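Long-range contact in putative Oleoyl-[acyl-carrier protein] thioesterase (PDB 2OWN), which probably hydrolyses the thioester of oleoyl-[acyl-carrier protein], releasing the fatty acid from its carrier, as acyl-ACP thioesterases of the hotdog fold do: residues H59-V64 / W117-Q122. Residues are numbered along the deposited sequence; the frame is centred on the assembly and turned at random.
Sequences HGVGWV and WVMMSQ
W63 and M119 face each other as a non-hydrogen-bonded pair of two antiparallel strands, and a Met-aromatic contact joins their side chains. The selenium of M119, a selenomethionine, lies over the ring face, SE 4.6 Å from the centroid of the six-membered ring of W63, and CG adds a CH-pi contact from the same side. A long, flexible, polarisable chain suits this place: bent at its third torsion (chi3 76°), it turns its methyl away from the indole toward V61, where CE sits 3.3 Å from CG2, a tight fit. The side chains of W63 and W117 cross at about a right angle, CE3 of W63 lying 3.7 Å from CB of W117. A leucine in place of W63 would probably deprive the selenium of its aromatic partner and open a gap beside W117. On the other face of the ladder, V64 presses CG2 to within 3.4 Å of CG of M120, again closely, while its beta-branched shape fits an extended strand.

Backbone bonds tie the strands together. V64 and V118 exchange two, V64 N to V118 O and V118 N to V64 O, each 2.9 Å long. M120 N gives a nearly straight bond to G62 O (3.0 Å, 163°), but the return bond from G62 N is weak. At the end of the ladder, G60 O receives Q122 N from above its carbonyl plane, plus a weak bond from S121 OG; the positive phi of G60 (67°) is readily adopted by glycine, here just ahead of strand 61-72.

The pairing thus joins strands 61-72 and 109-121 of the N-terminal hotdog domain. Strand 127-128 flanks it through V128, which touches V61 and M119, while A96 of strand 95-103 lies against W63.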
loop_
_atom_site.group_PDB
_atom_site.type_symbol
_atom_site.label_atom_id
_atom_site.label_comp_id
_atom_site.label_asym_id
_atom_site.label_seq_id
_atom_site.Cartn_x
_atom_site.Cartn_y
_atom_site.Cartn_z
ATOM N N HIS B 59 23.048 9.289 -17.311
ATOM C CA HIS B 59 23.142 10.570 -18.059
ATOM C C HIS B 59 23.023 11.848 -17.154
ATOM O O HIS B 59 22.944 12.965 -17.691
ATOM C CB HIS B 59 22.098 10.618 -19.203
ATOM C CG HIS B 59 22.275 9.542 -20.229
ATOM N ND1 HIS B 59 21.587 8.349 -20.187
ATOM C CD2 HIS B 59 23.073 9.477 -21.322
ATOM C CE1 HIS B 59 21.950 7.597 -21.210
ATOM N NE2 HIS B 59 22.849 8.258 -21.916
ATOM N N GLY B 60 23.041 11.695 -15.815
ATOM C CA GLY B 60 22.939 12.809 -14.858
ATOM C C GLY B 60 21.594 13.518 -14.850
ATOM O O GLY B 60 21.552 14.726 -14.604
ATOM N N VAL B 61 20.516 12.766 -15.111
ATOM C CA VAL B 61 19.125 13.266 -15.180
ATOM C C VAL B 61 18.088 12.214 -14.750
ATOM O O VAL B 61 18.395 11.022 -14.674
ATOM C CB VAL B 61 18.759 13.760 -16.621
ATOM C CG1 VAL B 61 19.446 15.077 -16.952
ATOM C CG2 VAL B 61 19.090 12.685 -17.662
ATOM N N GLY B 62 16.871 12.680 -14.476
ATOM C CA GLY B 62 15.746 11.815 -14.065
ATOM C C GLY B 62 14.394 12.464 -14.312
ATOM O O GLY B 62 14.277 13.688 -14.168
ATOM N N TRP B 63 13.392 11.653 -14.683
ATOM C CA TRP B 63 12.025 12.137 -14.942
ATOM C C TRP B 63 11.335 12.495 -13.617
ATOM O O TRP B 63 11.420 11.727 -12.650
ATOM C CB TRP B 63 11.173 11.120 -15.709
ATOM C CG TRP B 63 11.607 10.869 -17.111
ATOM C CD1 TRP B 63 12.295 9.791 -17.583
ATOM C CD2 TRP B 63 11.381 11.727 -18.232
ATOM N NE1 TRP B 63 12.502 9.911 -18.936
ATOM C CE2 TRP B 63 11.957 11.091 -19.367
ATOM C CE3 TRP B 63 10.742 12.978 -18.395
ATOM C CZ2 TRP B 63 11.918 11.668 -20.667
ATOM C CZ3 TRP B 63 10.693 13.564 -19.694
ATOM C CH2 TRP B 63 11.285 12.900 -20.812
ATOM N N VAL B 64 10.700 13.672 -13.589
ATOM C CA VAL B 64 9.972 14.204 -12.425
ATOM C C VAL B 64 8.611 14.706 -12.909
ATOM O O VAL B 64 8.576 15.651 -13.700
ATOM C CB VAL B 64 10.780 15.366 -11.761
ATOM C CG1 VAL B 64 10.011 16.024 -10.596
ATOM C CG2 VAL B 64 12.139 14.863 -11.279
ATOM N N TRP B 117 5.783 15.873 -17.480
ATOM C CA TRP B 117 7.047 15.445 -16.860
ATOM C C TRP B 117 8.215 16.331 -17.326
ATOM O O TRP B 117 8.230 16.757 -18.484
ATOM C CB TRP B 117 7.350 14.000 -17.242
ATOM C CG TRP B 117 6.350 12.972 -16.801
ATOM C CD1 TRP B 117 5.143 12.693 -17.383
ATOM C CD2 TRP B 117 6.505 12.029 -15.733
ATOM N NE1 TRP B 117 4.519 11.667 -16.716
ATOM C CE2 TRP B 117 5.327 11.229 -15.706
ATOM C CE3 TRP B 117 7.520 11.787 -14.778
ATOM C CZ2 TRP B 117 5.123 10.194 -14.754
ATOM C CZ3 TRP B 117 7.329 10.742 -13.820
ATOM C CH2 TRP B 117 6.127 9.961 -13.825
ATOM N N VAL B 118 9.185 16.560 -16.432
ATOM C CA VAL B 118 10.406 17.368 -16.689
ATOM C C VAL B 118 11.676 16.614 -16.239
ATOM O O VAL B 118 11.606 15.809 -15.296
ATOM C CB VAL B 118 10.337 18.755 -15.993
ATOM C CG1 VAL B 118 9.193 19.573 -16.565
ATOM C CG2 VAL B 118 10.199 18.628 -14.470
HETATM N N MSE B 119 12.813 16.873 -16.909
HETATM C CA MSE B 119 14.096 16.235 -16.554
HETATM C C MSE B 119 14.852 17.110 -15.553
HETATM O O MSE B 119 15.233 18.239 -15.890
HETATM C CB MSE B 119 14.983 15.934 -17.757
HETATM C CG MSE B 119 14.312 15.096 -18.824
HETATM SE SE MSE B 119 15.600 14.040 -19.831
HETATM C CE MSE B 119 15.888 12.691 -18.463
HETATM N N MSE B 120 15.024 16.587 -14.330
HETATM C CA MSE B 120 15.745 17.239 -13.224
HETATM C C MSE B 120 17.139 16.628 -13.124
HETATM O O MSE B 120 17.262 15.396 -13.123
HETATM C CB MSE B 120 15.012 17.061 -11.886
HETATM C CG MSE B 120 13.686 17.807 -11.770
HETATM SE SE MSE B 120 13.872 19.753 -11.681
HETATM C CE MSE B 120 14.832 19.895 -9.987
ATOM N N SER B 121 18.168 17.482 -13.023
ATOM C CA SER B 121 19.573 17.039 -12.907
ATOM C C SER B 121 19.833 16.403 -11.527
ATOM O O SER B 121 19.220 16.810 -10.533
ATOM C CB SER B 121 20.539 18.205 -13.149
ATOM O OG SER B 121 21.900 17.804 -13.095
ATOM N N GLN B 122 20.726 15.411 -11.485
ATOM C CA GLN B 122 21.077 14.699 -10.232
ATOM C C GLN B 122 21.941 15.556 -9.292
ATOM O O GLN B 122 21.659 15.606 -8.085
ATOM C CB GLN B 122 21.776 13.358 -10.523
ATOM C CG GLN B 122 20.930 12.343 -11.337
ATOM C CD GLN B 122 19.629 11.867 -10.664
ATOM O OE1 GLN B 122 18.677 11.507 -11.355
ATOM N NE2 GLN B 122 19.576 11.888 -9.331
#